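Putative calcium-regulated periplasmic protein (Bacteroides thetaiotaomicron, PDB 3DB7) binds calcium ions and is probably a calcium-regulated periplasmic protein of the PepSY-like family, though its precise role is not established. Local coordinates at residues Lys22-Ser26 / Pro73-Ile77; Thr49-Lys53 / Val65-Thr70. One frame throughout, in Å; residues are numbered along the deposited sequence.

Contact 1: Lys22-Ser26 / Pro73-Ile77; sequences KQHFS and PVAII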
ATOM      1  N   LYS A  22       0.062  23.780   7.395  0.60  9.88           N
ATOM      2  CA  LYS A  22       0.841  24.993   7.587  0.60 11.16           C
ATOM      3  C   LYS A  22       2.279  24.655   7.933  0.60  9.83           C
ATOM      4  O   LYS A  22       3.207  25.306   7.436  0.60 12.66           O
ATOM      5  CB  LYS A  22       0.173  25.895   8.621  0.60  8.85           C
ATOM      6  CG  LYS A  22      -1.049  26.535   7.983  0.60 15.90           C
ATOM      7  CD  LYS A  22      -1.982  27.235   8.917  0.60 21.04           C
ATOM      8  CE  LYS A  22      -2.989  28.051   8.098  0.60 25.86           C
ATOM      9  NZ  LYS A  22      -2.343  29.157   7.316  0.60 26.77           N
ATOM     10  N   GLN A  23       2.460  23.621   8.737  1.00 11.41           N
ATOM     11  CA  GLN A  23       3.802  23.231   9.187  1.00 10.83           C
ATOM     12  C   GLN A  23       4.648  22.755   8.029  1.00 11.10           C
ATOM     13  O   GLN A  23       5.822  23.159   7.865  1.00 12.60           O
ATOM     14  CB  GLN A  23       3.743  22.152  10.243  1.00 12.61           C
ATOM     15  CG  GLN A  23       5.127  21.742  10.781  1.00 15.97           C
ATOM     16  CD  GLN A  23       5.868  22.913  11.376  1.00 23.06           C
ATOM     17  OE1 GLN A  23       5.269  23.751  12.058  1.00 32.49           O
ATOM     18  NE2 GLN A  23       7.174  23.007  11.086  1.00 31.36           N
ATOM     19  N   HIS A  24       4.080  21.872   7.217  1.00  8.98           N
ATOM     20  CA  HIS A  24       4.915  21.120   6.248  1.00 10.41           C
ATOM     21  C   HIS A  24       4.685  21.465   4.810  1.00 10.66           C
ATOM     22  O   HIS A  24       5.513  21.099   3.964  1.00 12.47           O
ATOM     23  CB  HIS A  24       4.701  19.625   6.381  1.00 10.30           C
ATOM     24  CG  HIS A  24       5.018  19.104   7.735  1.00  8.96           C
ATOM     25  ND1 HIS A  24       6.303  19.036   8.225  1.00 12.54           N
ATOM     26  CD2 HIS A  24       4.201  18.651   8.717  1.00 12.86           C
ATOM     27  CE1 HIS A  24       6.259  18.599   9.477  1.00 15.33           C
ATOM     28  NE2 HIS A  24       4.995  18.305   9.783  1.00 12.32           N
ATOM     29  N   PHE A  25       3.611  22.188   4.527  1.00 10.47           N
ATOM     30  CA  PHE A  25       3.249  22.502   3.139  1.00 11.61           C
ATOM     31  C   PHE A  25       3.004  23.996   2.926  1.00 14.03           C
ATOM     32  O   PHE A  25       2.162  24.415   2.113  1.00 13.33           O
ATOM     33  CB  PHE A  25       2.042  21.653   2.749  1.00 11.97           C
ATOM     34  CG  PHE A  25       2.388  20.203   2.640  1.00 11.24           C
ATOM     35  CD1 PHE A  25       2.887  19.710   1.446  1.00 14.72           C
ATOM     36  CD2 PHE A  25       2.243  19.347   3.707  1.00 11.67           C
ATOM     37  CE1 PHE A  25       3.231  18.377   1.326  1.00 18.12           C
ATOM     38  CE2 PHE A  25       2.614  18.032   3.581  1.00 12.54           C
ATOM     39  CZ  PHE A  25       3.100  17.551   2.402  1.00 12.94           C
ATOM     40  N   SER A  26       3.787  24.797   3.650  1.00 14.87           N
ATOM     41  CA  SER A  26       3.591  26.249   3.668  1.00 21.05           C
ATOM     42  C   SER A  26       3.782  26.835   2.266  1.00 21.08           C
ATOM     43  O   SER A  26       3.150  27.850   1.945  1.00 26.03           O
ATOM     44  CB  SER A  26       4.550  26.956   4.673  1.00 17.31           C
ATOM     45  OG  SER A  26       5.906  26.610   4.444  1.00 26.73           O
ATOM     46  N   PRO A  73       8.208  15.804   2.772  1.00 11.32           N
ATOM     47  CA  PRO A  73       9.045  16.573   3.697  1.00 11.80           C
ATOM     48  C   PRO A  73       9.676  15.686   4.759  1.00 12.46           C
ATOM     49  O   PRO A  73       9.005  14.918   5.398  1.00 11.91           O
ATOM     50  CB  PRO A  73       8.080  17.590   4.279  1.00 14.33           C
ATOM     51  CG  PRO A  73       7.012  17.775   3.144  1.00 13.41           C
ATOM     52  CD  PRO A  73       6.871  16.392   2.541  1.00 13.15           C
ATOM     53  N   VAL A  74      10.988  15.806   4.940  1.00 11.91           N
ATOM     54  CA  VAL A  74      11.730  14.860   5.775  1.00 10.06           C
ATOM     55  C   VAL A  74      11.265  14.907   7.212  1.00  9.63           C
ATOM     56  O   VAL A  74      11.276  13.890   7.907  1.00 10.56           O
ATOM     57  CB  VAL A  74      13.284  15.105   5.706  1.00 11.78           C
ATOM     58  CG1 VAL A  74      14.060  14.185   6.692  1.00 10.26           C
ATOM     59  CG2 VAL A  74      13.776  14.857   4.288  1.00 14.29           C
ATOM     60  N   ALA A  75      10.848  16.085   7.673  1.00  9.46           N
ATOM     61  CA  ALA A  75      10.431  16.198   9.076  1.00 10.77           C
ATOM     62  C   ALA A  75       9.312  15.208   9.434  1.00 10.96           C
ATOM     63  O   ALA A  75       9.181  14.837  10.576  1.00 11.95           O
ATOM     64  CB  ALA A  75       9.965  17.622   9.368  1.00 11.79           C
ATOM     65  N   ILE A  76       8.484  14.841   8.452  1.00 11.07           N
ATOM     66  CA  ILE A  76       7.357  13.901   8.655  1.00 10.95           C
ATOM     67  C   ILE A  76       7.828  12.452   8.845  1.00 12.21           C
ATOM     68  O   ILE A  76       7.120  11.623   9.417  1.00 12.47           O
ATOM     69  CB  ILE A  76       6.438  13.943   7.393  1.00 11.75           C
ATOM     70  CG1 ILE A  76       5.816  15.333   7.261  1.00 13.72           C
ATOM     71  CG2 ILE A  76       5.297  12.898   7.435  1.00 14.34           C
ATOM     72  CD1 ILE A  76       5.138  15.585   5.895  1.00 13.21           C
ATOM     73  N   ILE A  77       8.995  12.109   8.302  1.00 10.77           N
ATOM     74  CA  ILE A  77       9.492  10.741   8.291  1.00  9.91           C
ATOM     75  C   ILE A  77      10.202  10.365   9.595  1.00 10.84           C
ATOM     76  O   ILE A  77      11.146  11.070  10.024  1.00 11.26           O
ATOM     77  CB  ILE A  77      10.496  10.565   7.117  1.00 11.94           C
ATOM     78  CG1 ILE A  77       9.870  11.011   5.784  1.00 11.73           C
ATOM     79  CG2 ILE A  77      10.988   9.146   7.043  1.00 11.44           C
ATOM     80  CD1 ILE A  77      10.855  11.118   4.684  1.00 11.32           C
TER
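The imidazole of His-24 lies against Ile-76. Ile-76 CG1 sits almost exactly over the ring centre, 3.8 Å from the centroid of the His-24 ring and 4° off its normal. This is a CH-pi contact made over the face. The opposite face is covered by CG of Gln-23, the residue just before it, so the ring is sandwiched between two aliphatic carbons. The methyl of Ala-75 meets the ring at its edge instead: Ala-75 CB is 3.8 Å from His-24 CE1. The histidine reaches across because its CG is anti to its own carbonyl carbon (chi1 -59°).

Phe-25 has left helical geometry, and its ring points its far end toward Pro-73 and Ile-76. Phe-25 CZ is 3.9 Å from Pro-73 CD, and the two side chains cross at about a right angle. Phe-25 CE2 and Ile-76 CD1 are 4.2 Å apart. Pro-73 CD and Ile-76 CD1 both approach the Phe-25 ring obliquely. The proline also touches backbone, with Pro-73 CG 3.7 Å from His-24 O. The interface is thus built from van der Waals and CH-pi contacts.

The contact joins the C-terminal end of helix 15-24 to the short 3-10 segment 74-76, which precedes helix 79-88. Phe-20, one turn back in helix 15-24, touches His-24, Phe-25 and Ile-76. On the sheet side, Phe-48 stacks on the Phe-25 ring, Val-65 of strand 62-66 touches Phe-25, and Trp-62 touches Ile-76.

Contact 2: Thr49-Lys53 / Val65-Thr70; sequences TNGNK and VDCKHT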
ATOM      1  N   THR A  49      -1.939  22.181  -5.582  1.00  9.94           N
ATOM      2  CA  THR A  49      -1.977  22.512  -7.007  1.00  8.98           C
ATOM      3  C   THR A  49      -0.878  21.798  -7.811  1.00  8.90           C
ATOM      4  O   THR A  49      -0.926  21.771  -9.038  1.00 11.18           O
ATOM      5  CB  THR A  49      -1.873  24.030  -7.190  1.00  9.44           C
ATOM      6  OG1 THR A  49      -0.666  24.502  -6.573  1.00 13.40           O
ATOM      7  CG2 THR A  49      -3.102  24.745  -6.594  1.00  9.95           C
ATOM      8  N   ASN A  50       0.115  21.251  -7.131  1.00  8.75           N
ATOM      9  CA  ASN A  50       1.132  20.430  -7.770  1.00 10.81           C
ATOM     10  C   ASN A  50       0.792  18.950  -7.836  1.00  8.62           C
ATOM     11  O   ASN A  50       1.621  18.147  -8.291  1.00  9.88           O
ATOM     12  CB  ASN A  50       2.526  20.585  -7.129  1.00 11.25           C
ATOM     13  CG  ASN A  50       2.557  20.142  -5.697  1.00 12.69           C
ATOM     14  OD1 ASN A  50       1.600  19.531  -5.198  1.00 11.27           O
ATOM     15  ND2 ASN A  50       3.676  20.460  -5.012  1.00 14.36           N
ATOM     16  N   GLY A  51      -0.411  18.582  -7.388  1.00  9.07           N
ATOM     17  CA  GLY A  51      -0.868  17.195  -7.456  1.00  9.07           C
ATOM     18  C   GLY A  51      -0.566  16.353  -6.229  1.00 10.83           C
ATOM     19  O   GLY A  51      -1.058  15.254  -6.084  1.00 11.43           O
ATOM     20  N   ASN A  52       0.221  16.880  -5.305  1.00  9.46           N
ATOM     21  CA  ASN A  52       0.466  16.144  -4.058  1.00 10.68           C
ATOM     22  C   ASN A  52      -0.771  16.135  -3.162  1.00  9.92           C
ATOM     23  O   ASN A  52      -1.656  16.984  -3.361  1.00 10.28           O
ATOM     24  CB  ASN A  52       1.650  16.774  -3.313  1.00  8.70           C
ATOM     25  CG  ASN A  52       2.964  16.537  -4.016  1.00  8.64           C
ATOM     26  OD1 ASN A  52       3.061  15.646  -4.852  1.00 10.91           O
ATOM     27  ND2 ASN A  52       3.976  17.350  -3.656  1.00 10.57           N
ATOM     28  N   LYS A  53      -0.851  15.172  -2.255  1.00  9.44           N
ATOM     29  CA  LYS A  53      -2.041  14.965  -1.435  1.00  9.35           C
ATOM     30  C   LYS A  53      -1.676  14.519  -0.041  1.00 10.61           C
ATOM     31  O   LYS A  53      -0.722  13.733   0.152  1.00 12.75           O
ATOM     32  CB  LYS A  53      -2.956  13.888  -2.079  1.00 11.65           C
ATOM     33  CG  LYS A  53      -4.317  13.764  -1.433  1.00 13.80           C
ATOM     34  CD  LYS A  53      -5.021  12.456  -1.793  1.00 12.89           C
ATOM     35  CE  LYS A  53      -4.534  11.287  -0.970  1.00 12.50           C
ATOM     36  NZ  LYS A  53      -5.248   9.999  -1.220  1.00 12.00           N
ATOM     37  N   VAL A  65       0.704  10.685   3.193  1.00  8.19           N
ATOM     38  CA  VAL A  65       1.315  11.846   2.573  1.00  9.03           C
ATOM     39  C   VAL A  65       1.881  11.384   1.244  1.00 10.73           C
ATOM     40  O   VAL A  65       2.868  10.634   1.213  1.00  9.89           O
ATOM     41  CB  VAL A  65       2.430  12.443   3.460  1.00  9.53           C
ATOM     42  CG1 VAL A  65       3.097  13.615   2.730  1.00 10.00           C
ATOM     43  CG2 VAL A  65       1.865  12.863   4.813  1.00 10.53           C
ATOM     44  N   ASP A  66       1.227  11.770   0.143  1.00  9.67           N
ATOM     45  CA  ASP A  66       1.625  11.340  -1.204  1.00 10.56           C
ATOM     46  C   ASP A  66       2.202  12.521  -1.938  1.00 11.63           C
ATOM     47  O   ASP A  66       1.469  13.414  -2.432  1.00 11.82           O
ATOM     48  CB  ASP A  66       0.427  10.771  -1.974  1.00 11.75           C
ATOM     49  CG  ASP A  66       0.804  10.248  -3.328  1.00 17.37           C
ATOM     50  OD1 ASP A  66       1.952  10.524  -3.740  1.00 16.02           O
ATOM     51  OD2 ASP A  66      -0.038   9.560  -3.970  1.00 24.17           O
ATOM     52  N   CYS A  67       3.519  12.565  -1.956  1.00  9.68           N
ATOM     53  CA  CYS A  67       4.238  13.627  -2.612  1.00  9.15           C
ATOM     54  C   CYS A  67       4.970  13.102  -3.822  1.00  8.73           C
ATOM     55  O   CYS A  67       6.087  13.492  -4.109  1.00  9.32           O
ATOM     56  CB  CYS A  67       5.199  14.289  -1.626  1.00  9.65           C
ATOM     57  SG  CYS A  67       4.385  15.277  -0.358  1.00 11.76           S
ATOM     58  N   LYS A  68       4.265  12.325  -4.621  1.00 10.38           N
ATOM     59  CA  LYS A  68       4.916  11.724  -5.794  1.00 13.16           C
ATOM     60  C   LYS A  68       5.372  12.756  -6.811  1.00 12.11           C
ATOM     61  O   LYS A  68       6.206  12.426  -7.674  1.00 11.25           O
ATOM     62  CB  LYS A  68       4.045  10.677  -6.456  1.00 12.96           C
ATOM     63  CG  LYS A  68       2.841  11.260  -7.066  1.00 15.29           C
ATOM     64  CD  LYS A  68       1.971  10.085  -7.609  1.00 23.87           C
ATOM     65  CE  LYS A  68       0.558  10.513  -7.852  1.00 35.33           C
ATOM     66  NZ  LYS A  68      -0.231  10.535  -6.590  1.00 30.97           N
ATOM     67  N   HIS A  69       4.897  14.000  -6.711  1.00 10.28           N
ATOM     68  CA  HIS A  69       5.298  15.042  -7.670  1.00 11.42           C
ATOM     69  C   HIS A  69       6.513  15.835  -7.214  1.00 13.21           C
ATOM     70  O   HIS A  69       7.145  16.576  -7.998  1.00 13.99           O
ATOM     71  CB  HIS A  69       4.107  15.961  -8.033  1.00 13.39           C
ATOM     72  CG  HIS A  69       2.974  15.234  -8.699  1.00 14.59           C
ATOM     73  ND1 HIS A  69       1.894  14.722  -8.010  1.00 20.93           N
ATOM     74  CD2 HIS A  69       2.776  14.924  -9.999  1.00 17.20           C
ATOM     75  CE1 HIS A  69       1.075  14.123  -8.863  1.00 15.10           C
ATOM     76  NE2 HIS A  69       1.583  14.243 -10.071  1.00 21.51           N
ATOM     77  N   THR A  70       6.855  15.673  -5.951  1.00 10.66           N
ATOM     78  CA  THR A  70       8.076  16.241  -5.386  1.00 12.13           C
ATOM     79  C   THR A  70       8.733  15.173  -4.504  1.00 11.32           C
ATOM     80  O   THR A  70       9.276  14.187  -5.028  1.00 11.82           O
ATOM     81  CB  THR A  70       7.806  17.547  -4.668  1.00 11.76           C
ATOM     82  OG1 THR A  70       6.862  17.356  -3.624  1.00 13.32           O
ATOM     83  CG2 THR A  70       7.271  18.597  -5.677  1.00 14.89           C
TER
HETATM   84  O   HOH W   1      -0.002  12.809  -5.110  1.00 22.63           O
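This contact lies at one end of the antiparallel pair formed by strands 53-56 and 62-66, where the loop before the first strand meets the turn after the second. Lys-53 and Asp-66 form a hydrogen-bonded pair: Lys-53 N to Asp-66 O is 2.9 Å, and Asp-66 N to Lys-53 O is 2.8 Å. Beyond it, the Asn-52 amide reaches over the type I turn Cys-67 to Thr-70. With CG anti to the carbonyl carbon (chi1 -70°), the amide is carried to the turn. Asn-52 OD1 accepts from His-69 N at 3.1 Å, in the carbonyl plane, and more weakly from His-69 ND1 at the ring edge. Asn-52 ND2 donates to Thr-70 OG1 at 2.9 Å, with the hydroxyl oxygen 16° out of the amide plane. Asn-50 O lies over one face of the His-69 ring, 3.2 Å from His-69 CG.

There is an Asx turn in each segment. Asn-50 OD1 accepts from Asn-52 N, and Asp-66 OD1 from Lys-68 N. Lys-68 NZ meets Asp-66 OD2 at 2.8 Å in a salt bridge, from above the carboxylate plane. A water links Gly-51 O, Asp-66 O and Lys-68 NZ.

Both ends of the buried Asn-52 amide are used, which fixes its rotation. Lys-53 NZ hydrogen-bonds to Glu-45 OE2 and Glu-64 OE1. Its charge would probably offset part of the carboxylate charge beside the two calcium ions.

How the contacts relate
Both contacts are partly buried and share strand 62-66 with its following loop as common ground. Contact 1 covers a face of the sheet with the end of a helix and a 3-10 segment, and its chemistry is apolar. Contact 2 lies at strand ends and is polar, with amide and backbone hydrogen bonds across it, a bridging water, and a salt bridge inside 65-70. It is also the nearer to calcium. Along the chain, contact 2 is nested within the loop that contact 1 closes. They meet through apolar side chains: Phe-25 CE1 is 3.7 Å from Cys-67 SG, and Phe-25 CZ is 3.9 Å from Val-65 CG1. Pro-73 packs on Cys-67 and Ile-76 on Val-65.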